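Side-chain contacts in fructose-bisphosphate aldolase (Thermus caldophilus, PDB 2FJK), which belongs to the class II fructose-bisphosphate aldolases, enzymes with a TIM-barrel fold, and holds 1,3-dihydroxyacetonephosphate in a pocket of the barrel: residues Lys241-Gly246 / Glu297-Val302; Ala137-His142 / Arg186-His191. All coordinates share one frame; numbering follows the deposited sequence.

Overall arrangement
Contact 1 is buried and purely apolar, joining the C-terminal ends of helices 236-244 and 277-299 on the outside of the barrel strands. Contact 2 lies at the surface, where two loops that follow strands 128-133 and 171-172 meet. Its chemistry is mixed to match: an aromatic ring with aliphatic and acidic neighbours, and a water between the backbones. The two are in series along the chain, with centres 19 Å apart, and they share a border. His-191, where loop 186-191 turns into helix 191-200, packs against Lys-241 and Leu-245 of contact 1, so loop 186-191 is tied to the same helix 236-244 that contact 1 holds.

Contact 1: Lys241-Gly246 / Glu297-Val302; sequences KAISLG and ELFGSV
The meeting of Ile-243 with Phe-299 is a small, buried apolar contact between the last turns of two helices, 236-244 and 277-299, in the helical layer of the TIM barrel. The touching is done by one methyl: Ile-243 CD1 lies 3.9 Å from Phe-299 CA and 4.0 Å from Phe-299 CD1, approaching the ring obliquely. Ile-243 CG1 stands anti to its carbonyl carbon (chi1 -67°) and CD1 continues the chain outward (chi2 173°), which carries the methyl across to the other helix; the two side chains cross at about a right angle. A branched aliphatic and a flat ring suit a buried position between helix and sheet, with Ile-239 and Ile-250 as neighbours. Just beyond, both helices stop at a glycine, which, having no side chain, takes positive phi values easily. Gly-246 completes a Schellman motif, its N bonded to Ile-243 O at 3.2 Å, and Gly-300 ends the other helix. Ser-244 OG bonds Lys-241 O in the carbonyl plane. The pair packs on strand 247-252: Ile-243 and Phe-299 both rest on Ile-250, and Phe-299 also touches Thr-252, which lines the 1,3-dihydroxyacetonephosphate pocket, while Leu-298 and Phe-299 pack back on Ile-239 of helix 236-244.

Contact 2: Ala137-His142 / Arg186-His191; sequences AGIEEH and RPFIDH
Phe-188 points its ring into loop 137-142, where Glu-141 covers one face and Ile-139 meets the edge. Glu-141 CG sits over the face as a CH-pi contact, 3.9 Å from the ring centroid and 30° off the normal, with Phe-188 CD1 and CG both 3.5 Å from it. Beyond CG the glutamate chain is extended, and its carboxylate lies flat past the CD1 rim, nearly parallel to the ring, the planes 12° apart; a glutamate suits this exposed loop because its methylenes can cover an aromatic face. At the edge, Ile-139 CD1 comes close to the ring plane, 3.3 Å from Phe-188 CD2, a tight approach. CG1 of this isoleucine occupies the crowded position between backbone N and carbonyl carbon (chi1 35°), well short of a relaxed staggered value. Phe-188 CG, by contrast, is anti to its own N, throwing the ring across the gap.

Polar linkage comes from a water that donates to Ile-139 O at 3.0 Å and accepts from Phe-188 N at 2.7 Å, joining two backbones that do not bond directly. On the face of the ring opposite Glu-141 lies Asp-190 N, 3.8 Å above the plane and offset toward the rim. Asp-190 centres an inverse gamma turn and is the N-cap of helix 191-200, its OD1 receiving Arg-193 N. Farther out, Asp-238 takes a salt bridge from Arg-186 and a hydrogen bond from His-191, while Ile-139 packs on Leu-151 and Leu-152. Both loops follow barrel strands, which places the contact at the C-terminal end of the TIM barrel, where active-site loops of this fold lie; here the chain leading to Phe-188 also carries His-178, Gly-179 and Lys-182 of the 1,3-dihydroxyacetonephosphate pocket.

Contact 1: Lys241-Gly246 / Glu297-Val302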
ATOM      1  N   LYS A 241     -26.195 -29.827  -8.137  1.00 29.23           N
ATOM      2  CA  LYS A 241     -27.000 -30.378  -7.055  1.00 30.42           C
ATOM      3  C   LYS A 241     -26.341 -30.046  -5.724  1.00 31.02           C
ATOM      4  O   LYS A 241     -26.995 -29.562  -4.798  1.00 32.37           O
ATOM      5  CB  LYS A 241     -27.121 -31.892  -7.216  1.00 30.97           C
ATOM      6  CG  LYS A 241     -28.109 -32.563  -6.273  1.00 31.26           C
ATOM      7  CD  LYS A 241     -28.235 -34.035  -6.635  1.00 32.75           C
ATOM      8  CE  LYS A 241     -29.297 -34.744  -5.807  1.00 33.27           C
ATOM      9  NZ  LYS A 241     -29.479 -36.156  -6.253  1.00 32.86           N
ATOM     10  N   ALA A 242     -25.039 -30.299  -5.636  1.00 29.88           N
ATOM     11  CA  ALA A 242     -24.303 -30.020  -4.409  1.00 30.86           C
ATOM     12  C   ALA A 242     -24.503 -28.566  -4.004  1.00 30.23           C
ATOM     13  O   ALA A 242     -24.685 -28.259  -2.822  1.00 30.42           O
ATOM     14  CB  ALA A 242     -22.816 -30.319  -4.601  1.00 30.27           C
ATOM     15  N   ILE A 243     -24.477 -27.670  -4.988  1.00 30.65           N
ATOM     16  CA  ILE A 243     -24.675 -26.250  -4.711  1.00 31.31           C
ATOM     17  C   ILE A 243     -26.108 -25.996  -4.265  1.00 32.09           C
ATOM     18  O   ILE A 243     -26.352 -25.211  -3.351  1.00 32.80           O
ATOM     19  CB  ILE A 243     -24.381 -25.381  -5.947  1.00 30.08           C
ATOM     20  CG1 ILE A 243     -22.889 -25.453  -6.287  1.00 29.53           C
ATOM     21  CG2 ILE A 243     -24.793 -23.939  -5.674  1.00 30.28           C
ATOM     22  CD1 ILE A 243     -22.522 -24.760  -7.584  1.00 28.05           C
ATOM     23  N   SER A 244     -27.054 -26.665  -4.916  1.00 32.42           N
ATOM     24  CA  SER A 244     -28.463 -26.512  -4.566  1.00 33.07           C
ATOM     25  C   SER A 244     -28.685 -27.114  -3.191  1.00 33.21           C
ATOM     26  O   SER A 244     -29.695 -26.842  -2.543  1.00 35.66           O
ATOM     27  CB  SER A 244     -29.359 -27.251  -5.559  1.00 33.93           C
ATOM     28  OG  SER A 244     -29.338 -28.648  -5.299  1.00 34.23           O
ATOM     29  N   LEU A 245     -27.743 -27.937  -2.745  1.00 31.77           N
ATOM     30  CA  LEU A 245     -27.877 -28.579  -1.448  1.00 29.83           C
ATOM     31  C   LEU A 245     -27.187 -27.895  -0.281  1.00 29.78           C
ATOM     32  O   LEU A 245     -27.297 -28.365   0.843  1.00 28.78           O
ATOM     33  CB  LEU A 245     -27.401 -30.028  -1.528  1.00 30.29           C
ATOM     34  CG  LEU A 245     -28.331 -30.976  -2.283  1.00 30.53           C
ATOM     35  CD1 LEU A 245     -27.736 -32.375  -2.290  1.00 30.69           C
ATOM     36  CD2 LEU A 245     -29.701 -30.982  -1.612  1.00 30.24           C
ATOM     37  N   GLY A 246     -26.468 -26.799  -0.530  1.00 29.79           N
ATOM     38  CA  GLY A 246     -25.803 -26.114   0.572  1.00 26.72           C
ATOM     39  C   GLY A 246     -24.331 -25.774   0.380  1.00 25.21           C
ATOM     40  O   GLY A 246     -23.727 -25.123   1.231  1.00 23.57           O
ATOM     41  N   GLU A 297     -20.236 -19.402 -14.344  1.00 26.68           N
ATOM     42  CA  GLU A 297     -21.540 -19.664 -14.961  1.00 28.12           C
ATOM     43  C   GLU A 297     -22.144 -20.916 -14.336  1.00 27.67           C
ATOM     44  O   GLU A 297     -23.335 -20.980 -14.075  1.00 26.41           O
ATOM     45  CB  GLU A 297     -21.414 -19.915 -16.458  1.00 28.10           C
ATOM     46  CG  GLU A 297     -21.097 -18.712 -17.300  1.00 33.35           C
ATOM     47  CD  GLU A 297     -21.224 -19.023 -18.777  1.00 36.16           C
ATOM     48  OE1 GLU A 297     -20.536 -19.954 -19.251  1.00 37.20           O
ATOM     49  OE2 GLU A 297     -22.018 -18.342 -19.461  1.00 39.91           O
ATOM     50  N   LEU A 298     -21.306 -21.919 -14.120  1.00 28.76           N
ATOM     51  CA  LEU A 298     -21.748 -23.173 -13.530  1.00 29.16           C
ATOM     52  C   LEU A 298     -22.136 -22.973 -12.067  1.00 29.00           C
ATOM     53  O   LEU A 298     -23.066 -23.604 -11.573  1.00 28.09           O
ATOM     54  CB  LEU A 298     -20.632 -24.215 -13.639  1.00 29.52           C
ATOM     55  CG  LEU A 298     -20.846 -25.574 -12.971  1.00 30.69           C
ATOM     56  CD1 LEU A 298     -22.073 -26.264 -13.573  1.00 28.75           C
ATOM     57  CD2 LEU A 298     -19.595 -26.424 -13.162  1.00 28.52           C
ATOM     58  N   PHE A 299     -21.431 -22.074 -11.386  1.00 28.92           N
ATOM     59  CA  PHE A 299     -21.689 -21.809  -9.972  1.00 27.73           C
ATOM     60  C   PHE A 299     -22.881 -20.896  -9.712  1.00 27.54           C
ATOM     61  O   PHE A 299     -23.410 -20.864  -8.602  1.00 27.67           O
ATOM     62  CB  PHE A 299     -20.440 -21.216  -9.303  1.00 28.22           C
ATOM     63  CG  PHE A 299     -19.231 -22.131  -9.327  1.00 29.00           C
ATOM     64  CD1 PHE A 299     -19.363 -23.489  -9.602  1.00 26.62           C
ATOM     65  CD2 PHE A 299     -17.962 -21.628  -9.040  1.00 29.67           C
ATOM     66  CE1 PHE A 299     -18.247 -24.334  -9.589  1.00 29.07           C
ATOM     67  CE2 PHE A 299     -16.842 -22.463  -9.022  1.00 28.82           C
ATOM     68  CZ  PHE A 299     -16.985 -23.819  -9.298  1.00 28.87           C
ATOM     69  N   GLY A 300     -23.302 -20.149 -10.728  1.00 27.68           N
ATOM     70  CA  GLY A 300     -24.430 -19.254 -10.548  1.00 26.37           C
ATOM     71  C   GLY A 300     -24.086 -17.961  -9.826  1.00 27.13           C
ATOM     72  O   GLY A 300     -24.959 -17.327  -9.230  1.00 24.96           O
ATOM     73  N   SER A 301     -22.817 -17.564  -9.873  1.00 26.47           N
ATOM     74  CA  SER A 301     -22.384 -16.331  -9.223  1.00 26.31           C
ATOM     75  C   SER A 301     -22.367 -15.166 -10.220  1.00 27.77           C
ATOM     76  O   SER A 301     -21.995 -14.042  -9.876  1.00 26.77           O
ATOM     77  CB  SER A 301     -20.979 -16.505  -8.641  1.00 24.51           C
ATOM     78  OG  SER A 301     -20.031 -16.631  -9.687  1.00 17.32           O
ATOM     79  N   VAL A 302     -22.748 -15.432 -11.462  1.00 29.43           N
ATOM     80  CA  VAL A 302     -22.759 -14.372 -12.464  1.00 30.59           C
ATOM     81  C   VAL A 302     -23.776 -13.306 -12.064  1.00 32.00           C
ATOM     82  O   VAL A 302     -24.961 -13.603 -11.917  1.00 32.27           O
ATOM     83  CB  VAL A 302     -23.124 -14.921 -13.856  1.00 30.72           C
ATOM     84  CG1 VAL A 302     -23.126 -13.798 -14.880  1.00 30.88           C
ATOM     85  CG2 VAL A 302     -22.130 -16.006 -14.261  1.00 31.96           C
TER

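Contact 2: Ala137-His142 / Arg186-His191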
ATOM      1  N   ALA A 137     -11.252 -37.880   0.035  1.00 44.45           N
ATOM      2  CA  ALA A 137     -10.865 -39.035  -0.751  1.00 45.17           C
ATOM      3  C   ALA A 137     -12.091 -39.521  -1.501  1.00 45.90           C
ATOM      4  O   ALA A 137     -13.214 -39.440  -0.994  1.00 44.14           O
ATOM      5  CB  ALA A 137     -10.334 -40.135   0.163  1.00 46.18           C
ATOM      6  N   GLY A 138     -11.880 -40.010  -2.717  1.00 46.54           N
ATOM      7  CA  GLY A 138     -12.996 -40.509  -3.495  1.00 48.76           C
ATOM      8  C   GLY A 138     -13.454 -41.850  -2.953  1.00 49.74           C
ATOM      9  O   GLY A 138     -12.734 -42.499  -2.192  1.00 49.00           O
ATOM     10  N   ILE A 139     -14.660 -42.259  -3.335  1.00 51.39           N
ATOM     11  CA  ILE A 139     -15.224 -43.535  -2.910  1.00 53.24           C
ATOM     12  C   ILE A 139     -16.192 -44.062  -3.955  1.00 55.03           C
ATOM     13  O   ILE A 139     -16.910 -43.294  -4.594  1.00 54.12           O
ATOM     14  CB  ILE A 139     -15.981 -43.424  -1.557  1.00 52.32           C
ATOM     15  CG1 ILE A 139     -16.677 -42.068  -1.445  1.00 52.13           C
ATOM     16  CG2 ILE A 139     -15.027 -43.656  -0.410  1.00 52.24           C
ATOM     17  CD1 ILE A 139     -17.824 -41.871  -2.409  1.00 53.49           C
ATOM     18  N   GLU A 140     -16.205 -45.376  -4.133  1.00 57.97           N
ATOM     19  CA  GLU A 140     -17.104 -45.981  -5.099  1.00 61.14           C
ATOM     20  C   GLU A 140     -18.444 -46.223  -4.421  1.00 63.03           C
ATOM     21  O   GLU A 140     -18.623 -45.897  -3.249  1.00 62.80           O
ATOM     22  CB  GLU A 140     -16.526 -47.298  -5.612  1.00 60.92           C
ATOM     23  CG  GLU A 140     -15.085 -47.191  -6.071  1.00 62.20           C
ATOM     24  CD  GLU A 140     -14.711 -48.271  -7.064  1.00 62.64           C
ATOM     25  OE1 GLU A 140     -15.243 -48.242  -8.194  1.00 63.67           O
ATOM     26  OE2 GLU A 140     -13.890 -49.146  -6.719  1.00 62.46           O
ATOM     27  N   GLU A 141     -19.386 -46.794  -5.161  1.00 66.13           N
ATOM     28  CA  GLU A 141     -20.708 -47.071  -4.619  1.00 68.86           C
ATOM     29  C   GLU A 141     -20.805 -48.515  -4.151  1.00 70.65           C
ATOM     30  O   GLU A 141     -21.877 -49.113  -4.179  1.00 71.41           O
ATOM     31  CB  GLU A 141     -21.758 -46.797  -5.687  1.00 69.37           C
ATOM     32  CG  GLU A 141     -21.615 -45.431  -6.308  1.00 69.76           C
ATOM     33  CD  GLU A 141     -22.477 -45.266  -7.534  1.00 70.87           C
ATOM     34  OE1 GLU A 141     -23.715 -45.376  -7.408  1.00 70.27           O
ATOM     35  OE2 GLU A 141     -21.912 -45.027  -8.623  1.00 72.86           O
ATOM     36  N   HIS A 142     -19.675 -49.068  -3.725  1.00 72.93           N
ATOM     37  CA  HIS A 142     -19.625 -50.442  -3.246  1.00 74.77           C
ATOM     38  C   HIS A 142     -19.444 -50.443  -1.735  1.00 75.80           C
ATOM     39  O   HIS A 142     -20.155 -51.142  -1.014  1.00 75.95           O
ATOM     40  CB  HIS A 142     -18.456 -51.193  -3.890  1.00 76.36           C
ATOM     41  CG  HIS A 142     -18.292 -50.920  -5.353  1.00 77.60           C
ATOM     42  ND1 HIS A 142     -19.352 -50.916  -6.235  1.00 78.27           N
ATOM     43  CD2 HIS A 142     -17.188 -50.660  -6.093  1.00 77.79           C
ATOM     44  CE1 HIS A 142     -18.907 -50.665  -7.454  1.00 78.61           C
ATOM     45  NE2 HIS A 142     -17.598 -50.505  -7.394  1.00 78.27           N
ATOM     46  N   ARG A 186     -17.657 -41.409 -13.925  1.00 43.82           N
ATOM     47  CA  ARG A 186     -18.131 -40.302 -13.109  1.00 43.62           C
ATOM     48  C   ARG A 186     -17.956 -40.630 -11.631  1.00 42.52           C
ATOM     49  O   ARG A 186     -18.636 -41.503 -11.096  1.00 43.80           O
ATOM     50  CB  ARG A 186     -19.604 -40.021 -13.418  1.00 43.81           C
ATOM     51  CG  ARG A 186     -20.250 -38.928 -12.579  1.00 45.46           C
ATOM     52  CD  ARG A 186     -21.647 -38.627 -13.114  1.00 46.45           C
ATOM     53  NE  ARG A 186     -22.404 -37.701 -12.275  1.00 46.87           N
ATOM     54  CZ  ARG A 186     -23.606 -37.227 -12.596  1.00 46.75           C
ATOM     55  NH1 ARG A 186     -24.180 -37.596 -13.733  1.00 46.97           N
ATOM     56  NH2 ARG A 186     -24.233 -36.381 -11.788  1.00 45.50           N
ATOM     57  N   PRO A 187     -17.031 -39.936 -10.955  1.00 41.76           N
ATOM     58  CA  PRO A 187     -16.778 -40.166  -9.530  1.00 40.65           C
ATOM     59  C   PRO A 187     -18.030 -39.943  -8.690  1.00 39.15           C
ATOM     60  O   PRO A 187     -18.711 -38.933  -8.830  1.00 38.86           O
ATOM     61  CB  PRO A 187     -15.659 -39.170  -9.213  1.00 41.54           C
ATOM     62  CG  PRO A 187     -15.886 -38.075 -10.199  1.00 41.50           C
ATOM     63  CD  PRO A 187     -16.200 -38.830 -11.462  1.00 41.39           C
ATOM     64  N   PHE A 188     -18.328 -40.895  -7.816  1.00 38.74           N
ATOM     65  CA  PHE A 188     -19.516 -40.805  -6.976  1.00 37.13           C
ATOM     66  C   PHE A 188     -19.499 -39.678  -5.953  1.00 34.11           C
ATOM     67  O   PHE A 188     -18.544 -39.512  -5.202  1.00 33.20           O
ATOM     68  CB  PHE A 188     -19.745 -42.123  -6.232  1.00 39.43           C
ATOM     69  CG  PHE A 188     -20.936 -42.096  -5.314  1.00 41.82           C
ATOM     70  CD1 PHE A 188     -22.228 -42.035  -5.831  1.00 42.24           C
ATOM     71  CD2 PHE A 188     -20.766 -42.105  -3.934  1.00 42.36           C
ATOM     72  CE1 PHE A 188     -23.333 -41.983  -4.988  1.00 43.19           C
ATOM     73  CE2 PHE A 188     -21.865 -42.053  -3.081  1.00 43.47           C
ATOM     74  CZ  PHE A 188     -23.151 -41.992  -3.607  1.00 43.37           C
ATOM     75  N   ILE A 189     -20.579 -38.913  -5.922  1.00 32.99           N
ATOM     76  CA  ILE A 189     -20.708 -37.829  -4.968  1.00 31.70           C
ATOM     77  C   ILE A 189     -21.868 -38.185  -4.051  1.00 32.49           C
ATOM     78  O   ILE A 189     -22.989 -38.393  -4.514  1.00 32.45           O
ATOM     79  CB  ILE A 189     -21.014 -36.491  -5.665  1.00 31.02           C
ATOM     80  CG1 ILE A 189     -19.997 -36.238  -6.781  1.00 30.25           C
ATOM     81  CG2 ILE A 189     -21.011 -35.369  -4.642  1.00 30.69           C
ATOM     82  CD1 ILE A 189     -18.556 -36.331  -6.352  1.00 32.10           C
ATOM     83  N   ASP A 190     -21.592 -38.264  -2.756  1.00 32.54           N
ATOM     84  CA  ASP A 190     -22.609 -38.613  -1.772  1.00 33.47           C
ATOM     85  C   ASP A 190     -23.544 -37.436  -1.520  1.00 31.89           C
ATOM     86  O   ASP A 190     -23.402 -36.723  -0.530  1.00 32.72           O
ATOM     87  CB  ASP A 190     -21.941 -39.024  -0.459  1.00 35.59           C
ATOM     88  CG  ASP A 190     -22.816 -39.929   0.376  1.00 37.81           C
ATOM     89  OD1 ASP A 190     -24.010 -39.609   0.544  1.00 38.38           O
ATOM     90  OD2 ASP A 190     -22.304 -40.958   0.869  1.00 39.93           O
ATOM     91  N   HIS A 191     -24.505 -37.240  -2.414  1.00 31.72           N
ATOM     92  CA  HIS A 191     -25.444 -36.131  -2.280  1.00 32.67           C
ATOM     93  C   HIS A 191     -26.342 -36.220  -1.051  1.00 33.90           C
ATOM     94  O   HIS A 191     -26.602 -35.208  -0.398  1.00 34.66           O
ATOM     95  CB  HIS A 191     -26.287 -36.008  -3.548  1.00 32.78           C
ATOM     96  CG  HIS A 191     -25.521 -35.493  -4.729  1.00 33.50           C
ATOM     97  ND1 HIS A 191     -24.894 -34.264  -4.728  1.00 33.71           N
ATOM     98  CD2 HIS A 191     -25.294 -36.030  -5.951  1.00 34.30           C
ATOM     99  CE1 HIS A 191     -24.315 -34.066  -5.899  1.00 32.48           C
ATOM    100  NE2 HIS A 191     -24.543 -35.121  -6.661  1.00 33.81           N
TER
HETATM  101  O   HOH W   1     -16.914 -43.215  -7.629  1.00 28.11           O